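Local coordinates for pollen-specific leucine-rich repeat extensin-like protein 1 (Arabidopsis thaliana, PDB 6TME) that probably binds RALF signalling peptides through its leucine-rich repeat domain and takes part in controlling cell-wall integrity in growing pollen tubes, at residues Val260-Ala265 and Val284-Phe289; Ala212-Phe217 and Leu236-Phe241; Val240-Asn245 and Asp264-Gly269; Asn252-Leu257 and Ser276-Leu281. All blocks are in the same frame, centred on the assembly; numbering follows the deposited sequence.

Contact 1: Val260-Ala265 and Val284-Phe289. With NAG (2-acetamido-2-deoxy-beta-D-glucopyranose), chain E.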
loop_
_atom_site.group_PDB
_atom_site.type_symbol
_atom_site.label_atom_id
_atom_site.label_comp_id
_atom_site.label_asym_id
_atom_site.label_seq_id
_atom_site.Cartn_x
_atom_site.Cartn_y
_atom_site.Cartn_z
ATOM N N VAL A 260 -7.214 9.462 10.127
ATOM C CA VAL A 260 -7.488 8.247 9.362
ATOM C C VAL A 260 -8.872 8.319 8.721
ATOM O O VAL A 260 -9.861 8.657 9.375
ATOM C CB VAL A 260 -7.359 7.021 10.279
ATOM C CG1 VAL A 260 -8.216 5.875 9.780
ATOM C CG2 VAL A 260 -5.895 6.598 10.372
ATOM N N THR A 261 -8.953 7.983 7.432
ATOM C CA THR A 261 -10.232 7.817 6.753
ATOM C C THR A 261 -10.593 6.365 6.471
ATOM O O THR A 261 -11.770 6.068 6.215
ATOM C CB THR A 261 -10.235 8.558 5.406
ATOM O OG1 THR A 261 -9.185 8.046 4.569
ATOM C CG2 THR A 261 -10.057 10.047 5.614
ATOM N N VAL A 262 -9.606 5.472 6.462
ATOM C CA VAL A 262 -9.793 4.086 6.074
ATOM C C VAL A 262 -9.014 3.259 7.077
ATOM O O VAL A 262 -7.778 3.317 7.104
ATOM C CB VAL A 262 -9.296 3.772 4.652
ATOM C CG1 VAL A 262 -9.406 2.263 4.419
ATOM C CG2 VAL A 262 -10.068 4.546 3.588
ATOM N N PHE A 263 -9.720 2.476 7.881
ATOM C CA PHE A 263 -9.087 1.546 8.807
ATOM C C PHE A 263 -9.734 0.180 8.599
ATOM O O PHE A 263 -10.872 -0.053 9.020
ATOM C CB PHE A 263 -9.214 2.012 10.265
ATOM C CG PHE A 263 -8.337 1.224 11.204
ATOM C CD1 PHE A 263 -8.737 -0.017 11.661
ATOM C CD2 PHE A 263 -7.086 1.689 11.559
ATOM C CE1 PHE A 263 -7.914 -0.763 12.479
ATOM C CE2 PHE A 263 -6.256 0.942 12.372
ATOM C CZ PHE A 263 -6.669 -0.278 12.835
ATOM N N ASP A 264 -9.010 -0.729 7.968
ATOM C CA ASP A 264 -9.545 -2.042 7.625
ATOM C C ASP A 264 -8.675 -3.117 8.278
ATOM O O ASP A 264 -7.514 -3.300 7.901
ATOM C CB ASP A 264 -9.628 -2.204 6.106
ATOM C CG ASP A 264 -10.507 -3.384 5.686
ATOM O OD1 ASP A 264 -10.473 -4.434 6.373
ATOM O OD2 ASP A 264 -11.220 -3.265 4.661
ATOM N N ALA A 265 -9.236 -3.815 9.269
ATOM C CA ALA A 265 -8.542 -4.859 10.011
ATOM C C ALA A 265 -9.170 -6.225 9.776
ATOM O O ALA A 265 -8.965 -7.148 10.576
ATOM C CB ALA A 265 -8.519 -4.539 11.506
ATOM N N VAL A 284 -12.664 8.982 10.261
ATOM C CA VAL A 284 -12.734 7.692 9.595
ATOM C C VAL A 284 -13.998 7.630 8.756
ATOM O O VAL A 284 -15.071 8.081 9.176
ATOM C CB VAL A 284 -12.640 6.533 10.597
ATOM C CG1 VAL A 284 -13.947 6.278 11.310
ATOM C CG2 VAL A 284 -12.160 5.268 9.863
ATOM N N GLU A 285 -13.854 7.156 7.524
ATOM C CA GLU A 285 -14.980 7.011 6.619
ATOM C C GLU A 285 -15.340 5.559 6.378
ATOM O O GLU A 285 -16.528 5.200 6.379
ATOM C CB GLU A 285 -14.671 7.698 5.287
ATOM C CG GLU A 285 -14.674 9.214 5.388
ATOM C CD GLU A 285 -14.032 9.883 4.181
ATOM O OE1 GLU A 285 -13.906 9.225 3.123
ATOM O OE2 GLU A 285 -13.626 11.060 4.303
ATOM N N GLN A 286 -14.322 4.728 6.200
ATOM C CA GLN A 286 -14.453 3.297 5.978
ATOM C C GLN A 286 -13.785 2.605 7.151
ATOM O O GLN A 286 -12.613 2.869 7.441
ATOM C CB GLN A 286 -13.793 2.882 4.655
ATOM C CG GLN A 286 -14.318 3.611 3.422
ATOM C CD GLN A 286 -15.665 3.076 2.956
ATOM O OE1 GLN A 286 -15.953 1.872 3.053
ATOM N NE2 GLN A 286 -16.489 3.962 2.439
ATOM N N MET A 287 -14.531 1.757 7.843
ATOM C CA MET A 287 -14.003 1.012 8.978
ATOM C C MET A 287 -14.555 -0.403 8.889
ATOM O O MET A 287 -15.775 -0.591 8.865
ATOM C CB MET A 287 -14.372 1.671 10.312
ATOM C CG MET A 287 -13.484 1.182 11.469
ATOM S SD MET A 287 -13.355 2.314 12.875
ATOM C CE MET A 287 -15.050 2.415 13.401
ATOM N N ASP A 288 -13.659 -1.380 8.813
ATOM C CA ASP A 288 -14.004 -2.778 8.555
ATOM C C ASP A 288 -13.298 -3.645 9.586
ATOM O O ASP A 288 -12.067 -3.752 9.569
ATOM C CB ASP A 288 -13.588 -3.204 7.135
ATOM C CG ASP A 288 -14.100 -4.614 6.759
ATOM O OD1 ASP A 288 -14.578 -5.359 7.632
ATOM O OD2 ASP A 288 -14.031 -4.987 5.574
ATOM N N PHE A 289 -14.065 -4.276 10.472
ATOM C CA PHE A 289 -13.512 -5.255 11.403
ATOM C C PHE A 289 -14.036 -6.652 11.136
ATOM O O PHE A 289 -13.884 -7.530 11.999
ATOM C CB PHE A 289 -13.820 -4.885 12.855
ATOM C CG PHE A 289 -13.225 -3.589 13.298
ATOM C CD1 PHE A 289 -11.867 -3.402 13.296
ATOM C CD2 PHE A 289 -14.023 -2.576 13.752
ATOM C CE1 PHE A 289 -11.324 -2.216 13.717
ATOM C CE2 PHE A 289 -13.485 -1.394 14.188
ATOM C CZ PHE A 289 -12.144 -1.208 14.158
HETATM C C1 NAG E . -18.536 -1.306 2.663
HETATM C C2 NAG E . -18.535 -1.330 1.138
HETATM C C3 NAG E . -18.595 -2.770 0.631
HETATM C C4 NAG E . -17.420 -3.562 1.188
HETATM C C5 NAG E . -17.423 -3.505 2.714
HETATM C C6 NAG E . -16.158 -4.078 3.312
HETATM C C7 NAG E . -19.530 0.760 0.296
HETATM C C8 NAG E . -20.759 1.402 -0.270
HETATM N N2 NAG E . -19.631 -0.544 0.589
HETATM O O3 NAG E . -18.521 -2.775 -0.791
HETATM O O4 NAG E . -17.427 -4.905 0.712
HETATM O O5 NAG E . -17.476 -2.139 3.161
HETATM O O6 NAG E . -15.057 -3.202 3.096
HETATM O O7 NAG E . -18.495 1.396 0.492
#
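V262, F263 and D264 run parallel to Q286, M287 and D288, the strand axes 4.7 Å apart and 9° from alignment. T261 O opens the ladder by taking two donors, E285 N and Q286 N; F263 N to Q286 O, D288 N to F263 O and A265 N to D288 O continue it. On the inner face V260 CG1 meets V284 CG2 at 4.0 Å. F289 turns away at CB, but chi1 of -62° swings the ring back, bringing its CE1 to 3.9 Å from F263 CE1, and A265 CB sits at its edge. On the other face D264 and D288 stand side by side, OD2 to OD2 3.4 Å, carboxylate planes 44° apart. D264 OD2 accepts from an aromatic side chain of the bound chain of another protein. D288 OD1 takes S290 N, while its OD2 receives a weak bond, 3.2 Å, from O6 of NAG in a glycan carried by the protein itself. With an alanine here in place of D264, that aromatic donor would probably lose its acceptor and D288 CB its packed flank. Two acids this close are likely to raise one another's proton affinity unless the donors offset it.

Contact 2: Ala212-Phe217 and Leu236-Phe241; sequences ASVVTF and LNEIVF
F217 and F241 mark the tight end of this contact: F217 CD2 comes to 3.6 Å from F241 CE1, the ring planes only 3° apart but slid so far, 5.4 Å between centroids, that they barely overlap. Matching first torsions, chi1 near -60° in each, point both rings the same way into the interior. I239 CD1 reaches the edge of the F217 ring, 4.1 Å from CE2, and V240 O lies at the same ring's edge while taking F217 N at 2.7 Å. The apolar side widens towards the other end, where V215 CG2 and L236 CD1 are 4.4 Å apart. V214, T216, E238 and V240 form the outward face. There V214 CG2 rests 4.0 Å from E238 CB, and T216 CG2 lies alongside V240; the bound chain of another protein covers this side, its backbone pairing with E238 OE1. T216 OG1 turns back to N195, just past strand 191-193. S213 O receives both N237 N and E238 N, where the chain enters the strand. Parallel strands in matched register, with phenylalanine rings ranked side by side and aliphatic side chains filling the inside, are the hallmark of the concave face of a leucine-rich repeat solenoid.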
loop_
_atom_site.group_PDB
_atom_site.type_symbol
_atom_site.label_atom_id
_atom_site.label_comp_id
_atom_site.label_asym_id
_atom_site.label_seq_id
_atom_site.Cartn_x
_atom_site.Cartn_y
_atom_site.Cartn_z
ATOM N N ALA A 212 4.059 7.931 6.546
ATOM C CA ALA A 212 3.279 7.587 5.377
ATOM C C ALA A 212 1.829 8.008 5.549
ATOM O O ALA A 212 1.242 7.861 6.626
ATOM C CB ALA A 212 3.364 6.090 5.117
ATOM N N SER A 213 1.252 8.533 4.461
ATOM C CA SER A 213 -0.182 8.766 4.375
ATOM C C SER A 213 -0.972 7.494 4.058
ATOM O O SER A 213 -2.158 7.430 4.401
ATOM C CB SER A 213 -0.480 9.852 3.333
ATOM O OG SER A 213 -0.219 9.382 2.023
ATOM N N VAL A 214 -0.365 6.486 3.429
ATOM C CA VAL A 214 -1.048 5.217 3.168
ATOM C C VAL A 214 -0.063 4.073 3.350
ATOM O O VAL A 214 1.063 4.133 2.836
ATOM C CB VAL A 214 -1.684 5.151 1.758
ATOM C CG1 VAL A 214 -0.655 5.400 0.629
ATOM C CG2 VAL A 214 -2.363 3.802 1.541
ATOM N N VAL A 215 -0.486 3.031 4.086
ATOM C CA VAL A 215 0.275 1.794 4.261
ATOM C C VAL A 215 -0.666 0.605 4.057
ATOM O O VAL A 215 -1.716 0.530 4.703
ATOM C CB VAL A 215 0.925 1.700 5.659
ATOM C CG1 VAL A 215 1.788 0.463 5.722
ATOM C CG2 VAL A 215 1.730 2.959 6.028
ATOM N N THR A 216 -0.292 -0.333 3.180
ATOM C CA THR A 216 -1.048 -1.567 3.014
ATOM C C THR A 216 -0.193 -2.781 3.367
ATOM O O THR A 216 0.959 -2.896 2.913
ATOM C CB THR A 216 -1.620 -1.706 1.590
ATOM O OG1 THR A 216 -0.578 -1.875 0.614
ATOM C CG2 THR A 216 -2.483 -0.485 1.242
ATOM N N PHE A 217 -0.760 -3.661 4.210
ATOM C CA PHE A 217 -0.209 -4.966 4.580
ATOM C C PHE A 217 -1.088 -6.118 4.115
ATOM O O PHE A 217 -0.754 -7.281 4.385
ATOM C CB PHE A 217 -0.081 -5.121 6.104
ATOM C CG PHE A 217 0.767 -4.110 6.772
ATOM C CD1 PHE A 217 2.126 -4.340 6.945
ATOM C CD2 PHE A 217 0.205 -2.955 7.285
ATOM C CE1 PHE A 217 2.928 -3.408 7.591
ATOM C CE2 PHE A 217 0.996 -2.010 7.922
ATOM C CZ PHE A 217 2.365 -2.239 8.075
ATOM N N LEU A 236 -1.024 9.714 8.760
ATOM C CA LEU A 236 -1.673 8.492 8.300
ATOM C C LEU A 236 -3.138 8.753 7.936
ATOM O O LEU A 236 -3.911 9.230 8.775
ATOM C CB LEU A 236 -1.577 7.419 9.368
ATOM C CG LEU A 236 -2.230 6.105 8.948
ATOM C CD1 LEU A 236 -1.418 5.520 7.789
ATOM C CD2 LEU A 236 -2.247 5.147 10.104
ATOM N N ASN A 237 -3.525 8.415 6.693
ATOM C CA ASN A 237 -4.920 8.482 6.247
ATOM C C ASN A 237 -5.579 7.129 6.037
ATOM O O ASN A 237 -6.793 7.007 6.272
ATOM C CB ASN A 237 -5.045 9.265 4.934
ATOM C CG ASN A 237 -4.782 10.740 5.115
ATOM O OD1 ASN A 237 -5.104 11.327 6.154
ATOM N ND2 ASN A 237 -4.171 11.350 4.110
ATOM N N GLU A 238 -4.824 6.123 5.573
ATOM C CA GLU A 238 -5.370 4.831 5.143
ATOM C C GLU A 238 -4.406 3.722 5.530
ATOM O O GLU A 238 -3.228 3.769 5.164
ATOM C CB GLU A 238 -5.636 4.802 3.626
ATOM C CG GLU A 238 -6.542 5.924 3.136
ATOM C CD GLU A 238 -6.735 6.001 1.619
ATOM O OE1 GLU A 238 -6.497 5.000 0.895
ATOM O OE2 GLU A 238 -7.133 7.100 1.157
ATOM N N ILE A 239 -4.897 2.733 6.273
ATOM C CA ILE A 239 -4.098 1.573 6.657
ATOM C C ILE A 239 -4.943 0.323 6.453
ATOM O O ILE A 239 -6.101 0.267 6.876
ATOM C CB ILE A 239 -3.574 1.676 8.105
ATOM C CG1 ILE A 239 -2.535 0.581 8.376
ATOM C CG2 ILE A 239 -4.714 1.640 9.153
ATOM C CD1 ILE A 239 -1.359 1.064 9.205
ATOM N N VAL A 240 -4.383 -0.668 5.772
ATOM C CA VAL A 240 -5.136 -1.837 5.337
ATOM C C VAL A 240 -4.383 -3.093 5.764
ATOM O O VAL A 240 -3.238 -3.300 5.346
ATOM C CB VAL A 240 -5.362 -1.820 3.819
ATOM C CG1 VAL A 240 -6.230 -2.991 3.394
ATOM C CG2 VAL A 240 -6.004 -0.485 3.407
ATOM N N PHE A 241 -5.028 -3.913 6.609
ATOM C CA PHE A 241 -4.497 -5.165 7.139
ATOM C C PHE A 241 -5.247 -6.401 6.652
ATOM O O PHE A 241 -4.965 -7.502 7.140
ATOM C CB PHE A 241 -4.578 -5.209 8.669
ATOM C CG PHE A 241 -3.799 -4.162 9.384
ATOM C CD1 PHE A 241 -2.437 -4.320 9.613
ATOM C CD2 PHE A 241 -4.451 -3.069 9.936
ATOM C CE1 PHE A 241 -1.724 -3.358 10.316
ATOM C CE2 PHE A 241 -3.754 -2.109 10.637
ATOM C CZ PHE A 241 -2.389 -2.250 10.836
#

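Contact 3: Val240-Asn245 and Asp264-Gly269; sequences VFIGNN and DASSNG
F241 O and N268 ND2 meet in the central bond between these two turns, at 3.0 Å. Among the side-chain amide bonds, N244 ND2 also reaches F241 O, and the two donors stand over opposite faces of its carbonyl plane, each about 55° out of it. N268 ND2 adds a weak bond to A265 O and its OD1 accepts L246 N, so both ends of that amide are used. Backbone pairing comes next: F241 N to D264 O carries the strand ladder into the turn, G243 N donates to S266 O at 3.0 Å, and N244 N reaches weakly to both S267 O and N268 OD1. One water donates to N244 O and to S267 O, the latter at 2.6 Å. Within the second turn D264 OD1 accepts S266 N at 3.1 Å, an Asx turn, and S266 OG on its syn lone pair. The remaining contact is van der Waals: I242 CG1 and CD1 lie against the D264 carboxylate, CG1 3.3 Å from OD1. With a valine in place of D264, S266 N and OG would probably lose their acceptor, freeing the turn to shift away from I242. Asparagines at equivalent places in successive repeats form the asparagine ladder of leucine-rich repeats. Held at both ends, the N268 amide has its flip state fixed, and the buried F241 carbonyl is satisfied from both faces.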
loop_
_atom_site.group_PDB
_atom_site.type_symbol
_atom_site.label_atom_id
_atom_site.label_comp_id
_atom_site.label_asym_id
_atom_site.label_seq_id
_atom_site.Cartn_x
_atom_site.Cartn_y
_atom_site.Cartn_z
ATOM N N VAL A 240 -4.383 -0.668 5.772
ATOM C CA VAL A 240 -5.136 -1.837 5.337
ATOM C C VAL A 240 -4.383 -3.093 5.764
ATOM O O VAL A 240 -3.238 -3.300 5.346
ATOM C CB VAL A 240 -5.362 -1.820 3.819
ATOM C CG1 VAL A 240 -6.230 -2.991 3.394
ATOM C CG2 VAL A 240 -6.004 -0.485 3.407
ATOM N N PHE A 241 -5.028 -3.913 6.609
ATOM C CA PHE A 241 -4.497 -5.165 7.139
ATOM C C PHE A 241 -5.247 -6.401 6.652
ATOM O O PHE A 241 -4.965 -7.502 7.140
ATOM C CB PHE A 241 -4.578 -5.209 8.669
ATOM C CG PHE A 241 -3.799 -4.162 9.384
ATOM C CD1 PHE A 241 -2.437 -4.320 9.613
ATOM C CD2 PHE A 241 -4.451 -3.069 9.936
ATOM C CE1 PHE A 241 -1.724 -3.358 10.316
ATOM C CE2 PHE A 241 -3.754 -2.109 10.637
ATOM C CZ PHE A 241 -2.389 -2.250 10.836
ATOM N N ILE A 242 -6.228 -6.251 5.763
ATOM C CA ILE A 242 -7.071 -7.352 5.301
ATOM C C ILE A 242 -6.293 -8.656 5.117
ATOM O O ILE A 242 -5.333 -8.722 4.338
ATOM C CB ILE A 242 -7.771 -6.989 3.976
ATOM C CG1 ILE A 242 -8.495 -5.671 4.086
ATOM C CG2 ILE A 242 -8.766 -8.082 3.570
ATOM C CD1 ILE A 242 -9.134 -5.264 2.778
ATOM N N GLY A 243 -6.724 -9.714 5.799
ATOM C CA GLY A 243 -6.300 -11.044 5.410
ATOM C C GLY A 243 -4.883 -11.385 5.819
ATOM O O GLY A 243 -4.031 -11.637 4.973
ATOM N N ASN A 244 -4.616 -11.354 7.117
ATOM C CA ASN A 244 -3.329 -11.752 7.661
ATOM C C ASN A 244 -3.628 -12.715 8.809
ATOM O O ASN A 244 -4.720 -13.284 8.922
ATOM C CB ASN A 244 -2.511 -10.528 8.091
ATOM C CG ASN A 244 -1.797 -9.869 6.927
ATOM O OD1 ASN A 244 -0.812 -10.399 6.406
ATOM N ND2 ASN A 244 -2.294 -8.709 6.507
ATOM N N ASN A 245 -2.641 -12.917 9.671
ATOM C CA ASN A 245 -2.824 -13.779 10.823
ATOM C C ASN A 245 -2.506 -13.004 12.088
ATOM O O ASN A 245 -1.783 -13.492 12.962
ATOM C CB ASN A 245 -1.950 -15.024 10.694
ATOM C CG ASN A 245 -2.529 -16.016 9.713
ATOM O OD1 ASN A 245 -3.708 -16.398 9.815
ATOM N ND2 ASN A 245 -1.728 -16.411 8.728
ATOM N N ASP A 264 -9.010 -0.729 7.968
ATOM C CA ASP A 264 -9.545 -2.042 7.625
ATOM C C ASP A 264 -8.675 -3.117 8.278
ATOM O O ASP A 264 -7.514 -3.300 7.901
ATOM C CB ASP A 264 -9.628 -2.204 6.106
ATOM C CG ASP A 264 -10.507 -3.384 5.686
ATOM O OD1 ASP A 264 -10.473 -4.434 6.373
ATOM O OD2 ASP A 264 -11.220 -3.265 4.661
ATOM N N ALA A 265 -9.236 -3.815 9.269
ATOM C CA ALA A 265 -8.542 -4.859 10.011
ATOM C C ALA A 265 -9.170 -6.225 9.776
ATOM O O ALA A 265 -8.965 -7.148 10.576
ATOM C CB ALA A 265 -8.519 -4.539 11.506
ATOM N N SER A 266 -9.876 -6.389 8.664
ATOM C CA SER A 266 -10.747 -7.541 8.526
ATOM C C SER A 266 -9.959 -8.800 8.162
ATOM O O SER A 266 -8.829 -8.748 7.649
ATOM C CB SER A 266 -11.842 -7.276 7.484
ATOM O OG SER A 266 -11.309 -7.160 6.180
ATOM N N SER A 267 -10.584 -9.946 8.450
ATOM C CA SER A 267 -10.056 -11.257 8.080
ATOM C C SER A 267 -8.720 -11.510 8.767
ATOM O O SER A 267 -7.726 -11.879 8.135
ATOM C CB SER A 267 -9.937 -11.397 6.562
ATOM O OG SER A 267 -11.225 -11.323 6.006
ATOM N N ASN A 268 -8.697 -11.260 10.075
ATOM C CA ASN A 268 -7.556 -11.609 10.899
ATOM C C ASN A 268 -8.068 -12.489 12.033
ATOM O O ASN A 268 -8.999 -13.274 11.829
ATOM C CB ASN A 268 -6.848 -10.339 11.386
ATOM C CG ASN A 268 -5.854 -9.789 10.331
ATOM O OD1 ASN A 268 -4.753 -10.299 10.187
ATOM N ND2 ASN A 268 -6.276 -8.784 9.567
ATOM N N GLY A 269 -7.487 -12.363 13.223
ATOM C CA GLY A 269 -7.885 -13.173 14.348
ATOM C C GLY A 269 -7.882 -12.339 15.608
ATOM O O GLY A 269 -7.469 -12.808 16.673
HETATM O O HOH W 1 -6.875 -14.126 7.249
#

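Contact 4: Asn252-Leu257 and Ser276-Leu281; sequences NEIGSL and STLSGL
The flat group to start from is the N252 peptide carbonyl, which T277 OG1 approaches in its plane: the hydroxyl donates onto a lone pair of N252 O at 2.8 Å, with a C=O...O angle of 111°. The same oxygen also accepts G255 N, 3.1 Å away, from within its own 3-10 turn. T277 manages the reach because OG1 is tucked between its backbone N and carbonyl carbon (chi1 48°), which also leaves CG2 against N252 CB. The carbonyl of E253 is used differently, both S256 N and S256 OG coming to its oxygen from one face. Carbonyl oxygens also meet methyls here: L281 CD2 lies 3.4 Å from I254 O and 3.5 Å from L257 O, and touches L257 CB as well. These two short 3-10 segments are the convex side of neighbouring turns of the leucine-rich repeat solenoid, stacked across the loops that return from one strand to the next. Inside them the apolar packing runs through I254 and L278, which lie side by side with CG2 and CD2 3.6 Å apart; I230 of the preceding turn packs on I254 and L257, and I302 of helix 300-303 on L278. Backbone meets backbone most closely at G255, whose CA lies 3.2 Å from T277 O in a CA-H...O contact. A CB on G255 would come within 2.2 Å of that oxygen, and G280 faces G255 O in the same way, its CA 3.5 Å off.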
loop_
_atom_site.group_PDB
_atom_site.type_symbol
_atom_site.label_atom_id
_atom_site.label_comp_id
_atom_site.label_asym_id
_atom_site.label_seq_id
_atom_site.Cartn_x
_atom_site.Cartn_y
_atom_site.Cartn_z
ATOM N N ASN A 252 -5.614 0.416 22.254
ATOM C CA ASN A 252 -6.365 1.655 22.430
ATOM C C ASN A 252 -5.712 2.828 21.709
ATOM O O ASN A 252 -6.388 3.821 21.417
ATOM C CB ASN A 252 -6.509 2.007 23.922
ATOM C CG ASN A 252 -7.041 0.843 24.777
ATOM O OD1 ASN A 252 -7.874 0.041 24.347
ATOM N ND2 ASN A 252 -6.566 0.775 26.011
ATOM N N GLU A 253 -4.410 2.738 21.428
ATOM C CA GLU A 253 -3.693 3.826 20.772
ATOM C C GLU A 253 -4.200 4.082 19.364
ATOM O O GLU A 253 -3.961 5.170 18.828
ATOM C CB GLU A 253 -2.192 3.523 20.748
ATOM C CG GLU A 253 -1.513 3.562 22.127
ATOM C CD GLU A 253 -1.802 2.319 22.984
ATOM O OE1 GLU A 253 -2.514 1.398 22.516
ATOM O OE2 GLU A 253 -1.308 2.258 24.132
ATOM N N ILE A 254 -4.913 3.120 18.763
ATOM C CA ILE A 254 -5.562 3.363 17.476
ATOM C C ILE A 254 -6.400 4.634 17.503
ATOM O O ILE A 254 -6.502 5.345 16.496
ATOM C CB ILE A 254 -6.406 2.144 17.062
ATOM C CG1 ILE A 254 -5.487 0.949 16.781
ATOM C CG2 ILE A 254 -7.223 2.455 15.811
ATOM C CD1 ILE A 254 -6.221 -0.361 16.535
ATOM N N GLY A 255 -6.988 4.962 18.652
ATOM C CA GLY A 255 -7.833 6.137 18.739
ATOM C C GLY A 255 -7.115 7.460 18.561
ATOM O O GLY A 255 -7.784 8.486 18.408
ATOM N N SER A 256 -5.784 7.472 18.583
ATOM C CA SER A 256 -5.051 8.697 18.306
ATOM C C SER A 256 -4.948 9.023 16.818
ATOM O O SER A 256 -4.496 10.121 16.481
ATOM C CB SER A 256 -3.641 8.606 18.903
ATOM O OG SER A 256 -3.692 7.949 20.152
ATOM N N LEU A 257 -5.368 8.123 15.925
ATOM C CA LEU A 257 -5.209 8.330 14.477
ATOM C C LEU A 257 -6.335 9.209 13.926
ATOM O O LEU A 257 -7.140 8.808 13.088
ATOM C CB LEU A 257 -5.151 6.990 13.762
ATOM C CG LEU A 257 -3.942 6.192 14.253
ATOM C CD1 LEU A 257 -3.991 4.747 13.768
ATOM C CD2 LEU A 257 -2.676 6.902 13.809
ATOM N N SER A 276 -12.921 1.655 23.362
ATOM C CA SER A 276 -13.737 2.863 23.395
ATOM C C SER A 276 -12.989 4.072 22.859
ATOM O O SER A 276 -13.623 5.046 22.442
ATOM C CB SER A 276 -14.223 3.131 24.828
ATOM O OG SER A 276 -13.145 3.026 25.749
ATOM N N THR A 277 -11.656 4.031 22.862
ATOM C CA THR A 277 -10.842 5.089 22.273
ATOM C C THR A 277 -11.108 5.289 20.783
ATOM O O THR A 277 -10.698 6.317 20.230
ATOM C CB THR A 277 -9.359 4.775 22.484
ATOM O OG1 THR A 277 -9.102 3.415 22.114
ATOM C CG2 THR A 277 -8.976 4.972 23.942
ATOM N N LEU A 278 -11.781 4.347 20.120
ATOM C CA LEU A 278 -12.048 4.530 18.701
ATOM C C LEU A 278 -12.941 5.729 18.433
ATOM O O LEU A 278 -13.090 6.114 17.268
ATOM C CB LEU A 278 -12.660 3.263 18.100
ATOM C CG LEU A 278 -11.691 2.084 18.017
ATOM C CD1 LEU A 278 -12.410 0.816 17.638
ATOM C CD2 LEU A 278 -10.610 2.366 17.014
ATOM N N SER A 279 -13.513 6.349 19.471
ATOM C CA SER A 279 -14.264 7.578 19.236
ATOM C C SER A 279 -13.356 8.729 18.837
ATOM O O SER A 279 -13.856 9.762 18.388
ATOM C CB SER A 279 -15.082 7.964 20.470
ATOM O OG SER A 279 -14.257 8.232 21.590
ATOM N N GLY A 280 -12.042 8.573 18.983
ATOM C CA GLY A 280 -11.093 9.541 18.478
ATOM C C GLY A 280 -10.858 9.509 16.982
ATOM O O GLY A 280 -10.114 10.347 16.468
ATOM N N LEU A 281 -11.462 8.569 16.253
ATOM C CA LEU A 281 -11.287 8.499 14.803
ATOM C C LEU A 281 -12.207 9.508 14.114
ATOM O O LEU A 281 -13.113 9.167 13.354
ATOM C CB LEU A 281 -11.532 7.083 14.309
ATOM C CG LEU A 281 -10.588 6.039 14.907
ATOM C CD1 LEU A 281 -10.889 4.662 14.327
ATOM C CD2 LEU A 281 -9.119 6.436 14.705
#

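Every contact joins segments that start 24 residues apart, one turn of the solenoid. From the N terminus, contact 2 is first to close, bringing 236-241 beside 212-217. Contact 3 opens on its last residues, sharing V240 and F241, and closes at 264-269. Before that, contact 4 has opened at 252-257 and contact 1 at 260-265, so contact 4 crosses both contact 3 and contact 1; contact 1 starts where contact 3 ends, sharing D264 and A265. Contact 4 closes at 276-281, before contact 1 at 284-289. Contacts 2 and 1 build the concave strand face, contact 3 the turns leaving it, and contact 4 the convex 3-10 segments, tied to contact 1 through the core by M287 and L281.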